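Local coordinates for protein endosialidase (PDB 4HIZ) that cleaves polysialic acid, probably at both alpha2,8 and alpha2,9 linkages, as the trimeric endosialidase of bacteriophage phi92, at residues D492-W497 with K509-P514; K75-P80 with A515-Y520; K430-R435 with Q461-H466. All coordinates share one frame; numbering follows the deposited sequence.

Contact 1: residues D492-W497 with K509-P514; sequences DFLSPW and KHDGHP. With NA (sodium ion), chain B; CA (calcium ion), chain C.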
# COMPACT_ATOMS: atom_id res chain seq x y z
N ASP A 492 19.57 1.97 4.12
CA ASP A 492 19.61 1.27 2.81
C ASP A 492 20.46 2.19 1.95
O ASP A 492 20.85 3.27 2.42
CB ASP A 492 18.19 0.98 2.24
CG ASP A 492 17.37 2.25 1.89
OD1 ASP A 492 17.91 3.20 1.31
OD2 ASP A 492 16.15 2.31 2.18
N PHE A 493 20.79 1.79 0.73
CA PHE A 493 21.73 2.63 -0.05
C PHE A 493 21.09 3.80 -0.79
O PHE A 493 21.79 4.57 -1.44
CB PHE A 493 22.52 1.73 -1.03
CG PHE A 493 23.52 0.82 -0.33
CD1 PHE A 493 24.60 1.36 0.40
CD2 PHE A 493 23.40 -0.57 -0.45
CE1 PHE A 493 25.51 0.52 1.04
CE2 PHE A 493 24.29 -1.42 0.17
CZ PHE A 493 25.36 -0.88 0.92
N LEU A 494 19.78 3.99 -0.68
CA LEU A 494 19.11 5.10 -1.38
C LEU A 494 19.34 6.42 -0.65
O LEU A 494 18.94 6.60 0.52
CB LEU A 494 17.61 4.85 -1.51
CG LEU A 494 17.29 3.52 -2.22
CD1 LEU A 494 15.79 3.25 -2.23
CD2 LEU A 494 17.83 3.52 -3.63
N SER A 495 20.02 7.33 -1.33
CA SER A 495 20.42 8.60 -0.71
C SER A 495 19.24 9.50 -0.37
O SER A 495 18.25 9.54 -1.08
CB SER A 495 21.28 9.36 -1.73
OG SER A 495 21.72 10.59 -1.13
N PRO A 496 19.36 10.29 0.72
CA PRO A 496 18.36 11.32 1.01
C PRO A 496 18.60 12.63 0.22
O PRO A 496 17.75 13.54 0.24
CB PRO A 496 18.60 11.61 2.51
CG PRO A 496 20.11 11.37 2.68
CD PRO A 496 20.42 10.20 1.76
N TRP A 497 19.75 12.72 -0.45
CA TRP A 497 20.08 13.93 -1.27
C TRP A 497 20.09 15.23 -0.43
O TRP A 497 19.69 16.29 -0.90
CB TRP A 497 19.18 14.05 -2.54
CG TRP A 497 19.36 12.82 -3.36
CD1 TRP A 497 18.44 11.83 -3.60
CD2 TRP A 497 20.60 12.37 -3.94
NE1 TRP A 497 19.03 10.81 -4.33
CE2 TRP A 497 20.35 11.12 -4.55
CE3 TRP A 497 21.89 12.93 -4.02
CZ2 TRP A 497 21.35 10.39 -5.18
CZ3 TRP A 497 22.89 12.20 -4.65
CH2 TRP A 497 22.61 10.95 -5.23
N LYS A 509 10.14 13.80 -1.16
CA LYS A 509 10.94 13.97 -2.37
C LYS A 509 11.84 12.75 -2.60
O LYS A 509 12.54 12.30 -1.68
CB LYS A 509 11.82 15.23 -2.21
CG LYS A 509 12.52 15.67 -3.47
CD LYS A 509 13.04 17.11 -3.31
CE LYS A 509 13.55 17.67 -4.63
NZ LYS A 509 13.89 19.11 -4.52
N HIS A 510 11.83 12.24 -3.84
CA HIS A 510 12.61 11.06 -4.20
C HIS A 510 12.32 9.89 -3.26
O HIS A 510 11.15 9.51 -3.10
CB HIS A 510 14.12 11.39 -4.31
CG HIS A 510 14.39 12.61 -5.15
ND1 HIS A 510 13.84 12.78 -6.40
CD2 HIS A 510 15.11 13.73 -4.89
CE1 HIS A 510 14.19 13.96 -6.88
NE2 HIS A 510 14.97 14.55 -5.98
N ASP A 511 13.35 9.30 -2.67
CA ASP A 511 13.15 8.15 -1.77
C ASP A 511 13.05 8.53 -0.29
O ASP A 511 13.14 7.66 0.59
CB ASP A 511 14.28 7.14 -1.97
CG ASP A 511 14.36 6.69 -3.44
OD1 ASP A 511 13.36 6.09 -3.92
OD2 ASP A 511 15.38 6.99 -4.12
N GLY A 512 12.92 9.82 -0.03
CA GLY A 512 12.94 10.26 1.37
C GLY A 512 14.19 9.77 2.08
O GLY A 512 15.28 9.72 1.49
N HIS A 513 14.04 9.45 3.37
CA HIS A 513 15.17 9.07 4.23
C HIS A 513 15.28 7.57 4.41
O HIS A 513 14.24 6.89 4.60
CB HIS A 513 14.97 9.75 5.60
CG HIS A 513 14.90 11.24 5.45
ND1 HIS A 513 16.02 11.99 5.16
CD2 HIS A 513 13.85 12.09 5.45
CE1 HIS A 513 15.66 13.26 5.02
NE2 HIS A 513 14.35 13.35 5.20
N PRO A 514 16.52 7.05 4.40
CA PRO A 514 16.70 5.59 4.36
C PRO A 514 16.63 4.96 5.75
O PRO A 514 16.70 3.74 5.85
CB PRO A 514 18.13 5.41 3.81
CG PRO A 514 18.84 6.70 4.21
CD PRO A 514 17.77 7.78 4.08
NA NA B . 12.42 6.49 -6.45
CA CA C . 12.74 5.79 6.18
O HOH W 1 16.20 6.89 1.20
O HOH W 2 15.71 10.44 -1.21
O HOH W 3 17.63 8.36 -3.59
O HOH W 4 15.34 13.17 -1.42
O HOH W 5 12.13 4.18 -8.30
O HOH W 6 13.74 8.52 -7.32
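P514 packs against the D492 carboxylate and the carbonyl O of L494 where two parts of one long loop of the beta-propeller domain meet. The type II' beta turn K509-G512 gives the second part its bend. The side chains of D492 and P514 cross at about a right angle, and P514 CB lies 3.3 Å from D492 OD1. That same oxygen accepts from L494 N and closes an Asx turn. CG of D492 sits between its own backbone N and carbonyl carbon (chi1 65°), which brings OD1 back over the chain.

L494 also meets D511 at about a right angle. Its CD1 touches D511 CG at 3.9 Å. D511 OD1 binds the sodium ion, and OD2 forms a salt bridge with K118 of the second subunit. W497 CD1 comes 4.0 Å from H510 CD2, an oblique meeting of the rings. H510 NE2 is bonded to D501, and its ring stacks on W267 of the second subunit. H513 O is a calcium ligand, so the loop also reaches the metal site.

No direct hydrogen bond joins the segments; ordered waters bridge them. One water gives protons to S495 O and D511 OD2, and accepts from W497 NE1 at 2.9 Å.

Contact 2: residues K75-P80 with A515-Y520; sequences KITDTP and ADLYSY. With CA (calcium ion), chain C.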
# COMPACT_ATOMS: atom_id res chain seq x y z
N LYS A 75 12.34 -6.51 8.73
CA LYS A 75 12.20 -5.04 8.61
C LYS A 75 10.80 -4.65 9.07
O LYS A 75 9.83 -5.30 8.66
CB LYS A 75 12.39 -4.63 7.13
CG LYS A 75 12.42 -3.11 6.96
CD LYS A 75 12.88 -2.74 5.53
CE LYS A 75 13.05 -1.20 5.44
NZ LYS A 75 13.60 -0.86 4.06
N ILE A 76 10.67 -3.65 9.94
CA ILE A 76 9.35 -3.38 10.58
C ILE A 76 8.77 -1.99 10.30
O ILE A 76 7.61 -1.76 10.61
CB ILE A 76 9.37 -3.64 12.11
CG1 ILE A 76 10.11 -2.50 12.87
CG2 ILE A 76 10.02 -5.03 12.40
CD1 ILE A 76 9.93 -2.66 14.42
N THR A 77 9.58 -1.05 9.77
CA THR A 77 9.00 0.16 9.20
C THR A 77 9.48 0.33 7.78
O THR A 77 10.57 -0.17 7.41
CB THR A 77 9.32 1.50 9.98
OG1 THR A 77 10.73 1.81 9.90
CG2 THR A 77 8.95 1.35 11.43
N ASP A 78 8.66 1.02 7.00
CA ASP A 78 9.09 1.34 5.63
C ASP A 78 8.37 2.58 5.19
O ASP A 78 7.48 2.54 4.35
CB ASP A 78 8.85 0.15 4.70
CG ASP A 78 9.46 0.34 3.32
OD1 ASP A 78 10.32 1.25 3.13
OD2 ASP A 78 9.09 -0.48 2.44
N THR A 79 8.82 3.73 5.72
CA THR A 79 8.20 5.01 5.35
C THR A 79 9.33 5.98 5.01
O THR A 79 10.50 5.74 5.35
CB THR A 79 7.30 5.60 6.50
OG1 THR A 79 7.99 6.67 7.16
CG2 THR A 79 6.86 4.54 7.53
N PRO A 80 8.99 7.08 4.32
CA PRO A 80 10.09 7.96 3.85
C PRO A 80 10.53 8.95 4.92
O PRO A 80 11.47 9.72 4.69
CB PRO A 80 9.45 8.72 2.68
CG PRO A 80 7.99 8.79 3.05
CD PRO A 80 7.67 7.50 3.81
N ALA A 515 16.53 5.78 6.81
CA ALA A 515 16.45 5.21 8.16
C ALA A 515 15.09 4.56 8.43
O ALA A 515 14.05 5.21 8.27
CB ALA A 515 16.69 6.34 9.18
N ASP A 516 15.12 3.29 8.82
CA ASP A 516 13.91 2.51 9.18
C ASP A 516 14.28 1.50 10.26
O ASP A 516 15.45 1.35 10.60
CB ASP A 516 13.31 1.81 7.92
CG ASP A 516 12.42 2.76 7.13
OD1 ASP A 516 11.36 3.18 7.66
OD2 ASP A 516 12.81 3.12 6.00
N LEU A 517 13.28 0.80 10.80
CA LEU A 517 13.51 -0.10 11.94
C LEU A 517 13.46 -1.57 11.54
O LEU A 517 12.76 -1.93 10.58
CB LEU A 517 12.45 0.15 13.05
CG LEU A 517 12.34 1.60 13.49
CD1 LEU A 517 11.24 1.70 14.55
CD2 LEU A 517 13.69 2.10 14.08
N TYR A 518 14.20 -2.37 12.29
CA TYR A 518 14.30 -3.82 12.12
C TYR A 518 14.12 -4.49 13.47
O TYR A 518 14.38 -3.88 14.52
CB TYR A 518 15.68 -4.20 11.56
CG TYR A 518 15.90 -3.63 10.16
CD1 TYR A 518 16.28 -2.28 9.99
CD2 TYR A 518 15.68 -4.42 9.03
CE1 TYR A 518 16.45 -1.74 8.71
CE2 TYR A 518 15.88 -3.90 7.73
CZ TYR A 518 16.22 -2.57 7.59
OH TYR A 518 16.38 -2.01 6.33
N SER A 519 13.67 -5.75 13.44
CA SER A 519 13.54 -6.55 14.66
C SER A 519 14.28 -7.87 14.50
O SER A 519 13.99 -8.63 13.54
CB SER A 519 12.07 -6.80 14.91
OG SER A 519 11.89 -7.75 15.96
N TYR A 520 15.24 -8.14 15.38
CA TYR A 520 15.91 -9.43 15.39
C TYR A 520 15.21 -10.25 16.47
O TYR A 520 15.26 -9.90 17.68
CB TYR A 520 17.39 -9.26 15.74
CG TYR A 520 18.15 -10.56 15.72
CD1 TYR A 520 18.64 -11.08 14.51
CD2 TYR A 520 18.38 -11.27 16.90
CE1 TYR A 520 19.36 -12.30 14.50
CE2 TYR A 520 19.10 -12.46 16.89
CZ TYR A 520 19.60 -12.96 15.72
OH TYR A 520 20.32 -14.15 15.77
CA CA C . 12.74 5.79 6.18
O HOH W 7 14.58 1.80 4.41
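T77 and D516 form the tight part of this contact, beside the calcium site of the beta-propeller domain. T77 OG1 donates to D516 OD1 at 2.7 Å, on the anti lone pair of the carboxylate. It also accepts from L517 N at 2.9 Å. Its place between the backbone N and the carbonyl carbon of T77 (chi1 67°) turns it to the strand. T79 N reaches the same D516 OD1 on the syn side, 31° out of the carboxylate plane. These bonds, with one from N83, fix the rotation of the carboxylate. D516 OD2 is then held on the calcium ion at 2.7 Å. T79 O and A515 O bind it too, and F81 and H513 complete the site.

I76 and K75 pack closely as well. I76 N bonds L517 O at 2.8 Å, and I76 CG1 lies 3.5 Å from L517 CB. The extended K75 chain passes obliquely by the CD2-CE2-OH side of Y518, with CE 3.5 Å from Y518 OH. K75 NZ stays 4.5 Å from D516 OD2, and a water joins the two.

The loose side is D78, which is partly exposed and directed away from the strand. Its carboxylate is held by R542 and Y536 of the second subunit.

K75 and Y518 are an antiparallel non-hydrogen-bonded pair between strands 71-75 and 516-523. On its other side, strand 516-523 pairs with 483-490. Beyond K75 the sheet runs on into a parallel strand of the second subunit. I76 also touches I487 of strand 483-490 and A99 of strand 96-104.

Contact 3: residues K430-R435 with Q461-H466; sequences KGTYPR and QIYQGH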
# COMPACT_ATOMS: atom_id res chain seq x y z
N LYS A 430 30.71 7.15 3.10
CA LYS A 430 30.61 6.15 2.03
C LYS A 430 29.68 5.07 2.51
O LYS A 430 29.54 4.86 3.75
CB LYS A 430 31.96 5.51 1.71
CG LYS A 430 32.55 4.72 2.85
CD LYS A 430 33.88 4.12 2.48
CE LYS A 430 34.89 5.21 2.30
NZ LYS A 430 36.24 4.72 1.92
N GLY A 431 29.03 4.37 1.58
CA GLY A 431 28.11 3.31 2.00
C GLY A 431 28.88 2.14 2.58
O GLY A 431 29.91 1.72 2.05
N THR A 432 28.39 1.56 3.68
CA THR A 432 29.10 0.43 4.32
C THR A 432 28.08 -0.52 4.94
O THR A 432 26.87 -0.23 4.92
CB THR A 432 30.04 0.88 5.48
OG1 THR A 432 29.24 1.29 6.60
CG2 THR A 432 30.97 2.04 5.04
N TYR A 433 28.56 -1.66 5.44
CA TYR A 433 27.69 -2.66 6.08
C TYR A 433 28.08 -2.81 7.56
O TYR A 433 28.86 -3.70 7.93
CB TYR A 433 27.88 -4.01 5.40
CG TYR A 433 27.35 -4.09 3.99
CD1 TYR A 433 25.97 -4.31 3.76
CD2 TYR A 433 28.20 -4.00 2.89
CE1 TYR A 433 25.46 -4.46 2.46
CE2 TYR A 433 27.69 -4.15 1.59
CZ TYR A 433 26.33 -4.36 1.39
OH TYR A 433 25.81 -4.50 0.11
N PRO A 434 27.56 -1.91 8.40
CA PRO A 434 27.83 -2.05 9.85
C PRO A 434 27.33 -3.35 10.44
O PRO A 434 26.22 -3.85 10.11
CB PRO A 434 27.10 -0.85 10.47
CG PRO A 434 26.01 -0.47 9.40
CD PRO A 434 26.70 -0.76 8.09
N ARG A 435 28.15 -3.90 11.33
CA ARG A 435 27.84 -5.14 12.07
C ARG A 435 27.02 -4.91 13.32
O ARG A 435 27.26 -3.94 14.06
CB ARG A 435 29.16 -5.80 12.51
CG ARG A 435 30.01 -6.32 11.31
CD ARG A 435 31.48 -6.54 11.73
NE ARG A 435 32.09 -5.27 12.13
CZ ARG A 435 33.29 -5.15 12.70
NH1 ARG A 435 34.04 -6.21 12.96
NH2 ARG A 435 33.71 -3.94 13.04
N GLN A 461 23.79 -4.60 8.88
CA GLN A 461 22.90 -3.55 8.40
C GLN A 461 23.60 -2.76 7.29
O GLN A 461 24.72 -3.10 6.89
CB GLN A 461 22.56 -2.61 9.57
CG GLN A 461 21.40 -3.17 10.40
CD GLN A 461 21.61 -4.62 10.83
OE1 GLN A 461 22.45 -4.91 11.71
NE2 GLN A 461 20.83 -5.54 10.22
N ILE A 462 22.95 -1.70 6.83
CA ILE A 462 23.55 -0.77 5.87
C ILE A 462 23.58 0.65 6.45
O ILE A 462 22.61 1.12 7.02
CB ILE A 462 22.73 -0.77 4.54
CG1 ILE A 462 22.91 -2.11 3.80
CG2 ILE A 462 23.12 0.43 3.62
CD1 ILE A 462 21.84 -2.32 2.67
N TYR A 463 24.72 1.32 6.24
CA TYR A 463 24.86 2.75 6.48
C TYR A 463 24.93 3.39 5.09
O TYR A 463 25.81 3.03 4.28
CB TYR A 463 26.16 2.99 7.28
CG TYR A 463 26.70 4.41 7.22
CD1 TYR A 463 26.03 5.47 7.83
CD2 TYR A 463 27.87 4.68 6.53
CE1 TYR A 463 26.50 6.78 7.76
CE2 TYR A 463 28.38 5.99 6.47
CZ TYR A 463 27.70 7.03 7.07
OH TYR A 463 28.18 8.31 6.97
N GLN A 464 24.02 4.31 4.80
CA GLN A 464 23.85 4.81 3.40
C GLN A 464 25.10 5.62 2.94
O GLN A 464 25.59 5.44 1.83
CB GLN A 464 22.60 5.66 3.28
CG GLN A 464 22.17 5.98 1.81
CD GLN A 464 22.98 7.08 1.18
OE1 GLN A 464 23.29 8.08 1.82
NE2 GLN A 464 23.27 6.93 -0.12
N GLY A 465 25.62 6.53 3.79
CA GLY A 465 26.90 7.17 3.47
C GLY A 465 26.90 8.61 2.97
O GLY A 465 27.97 9.22 2.98
N HIS A 466 25.78 9.18 2.52
CA HIS A 466 25.85 10.54 1.95
C HIS A 466 25.62 11.64 2.97
O HIS A 466 25.66 12.83 2.62
CB HIS A 466 24.87 10.75 0.79
CG HIS A 466 25.16 9.92 -0.42
ND1 HIS A 466 24.40 10.04 -1.57
CD2 HIS A 466 26.12 9.00 -0.70
CE1 HIS A 466 24.88 9.23 -2.50
NE2 HIS A 466 25.91 8.57 -2.00
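Y463 lies against T432 and K430 where two propeller loops run antiparallel. CG is anti to the backbone N of Y463 (chi1 160°), which carries the ring along the 430-432 backbone. CB is 3.6 Å from T432 OG1 and also touches P434 CD. CG and CD2 follow; T432 OG1 meets the rim of the ring, close to level with it. CD2 and CE2 both come close to K430 O, CE2 at 3.2 Å. One face of the ring has G465 N over its centre. At the tip, OH bonds to the backbone N of Y429.

The backbones join at T432 and Y463, a single antiparallel hydrogen-bonded bridge. T432 N donates to Y463 O and Y463 N to T432 O, each at 3.0 Å. Farther along, Q461 N bonds P434 O at 2.8 Å. Y433 and I462 run alongside each other in one direction, with CE1 of the tyrosine 3.7 Å from I462 CG1. The hydroxyl of Y433 bonds D122 and K480 of the second subunit.

G465 has a phi of 104° and sits close against K430 and G431, a place that suits a residue with no side chain. T432 OG1 finds its polar partners in S416 and F417. The direct polar bonds between the two segments are thus all backbone bonds, while T432, Y433, Q461 and Y463 take their polar partners from outside the two segments.

From the N terminus the chain first supplies 75-80, just after strand 71-75. It pairs with 515-520, far later in the chain, so contact 2 closes a loop of 434 residues and joins the segment after strand 71-75 to strand 516-523. Contacts 3 and 1 both nest inside that loop, in series. Contact 3 closes first and ties the loop before strand 435-442 to the one after strand 456-460. Contact 1 then folds the 491-515 connection on itself. H466 and Q464 of contact 3 bond to S495 and F493 of contact 1. H513 of contact 1 bonds P80 and shares the calcium ion with contact 2. Contacts 2 and 3 do not touch. All three border the second subunit.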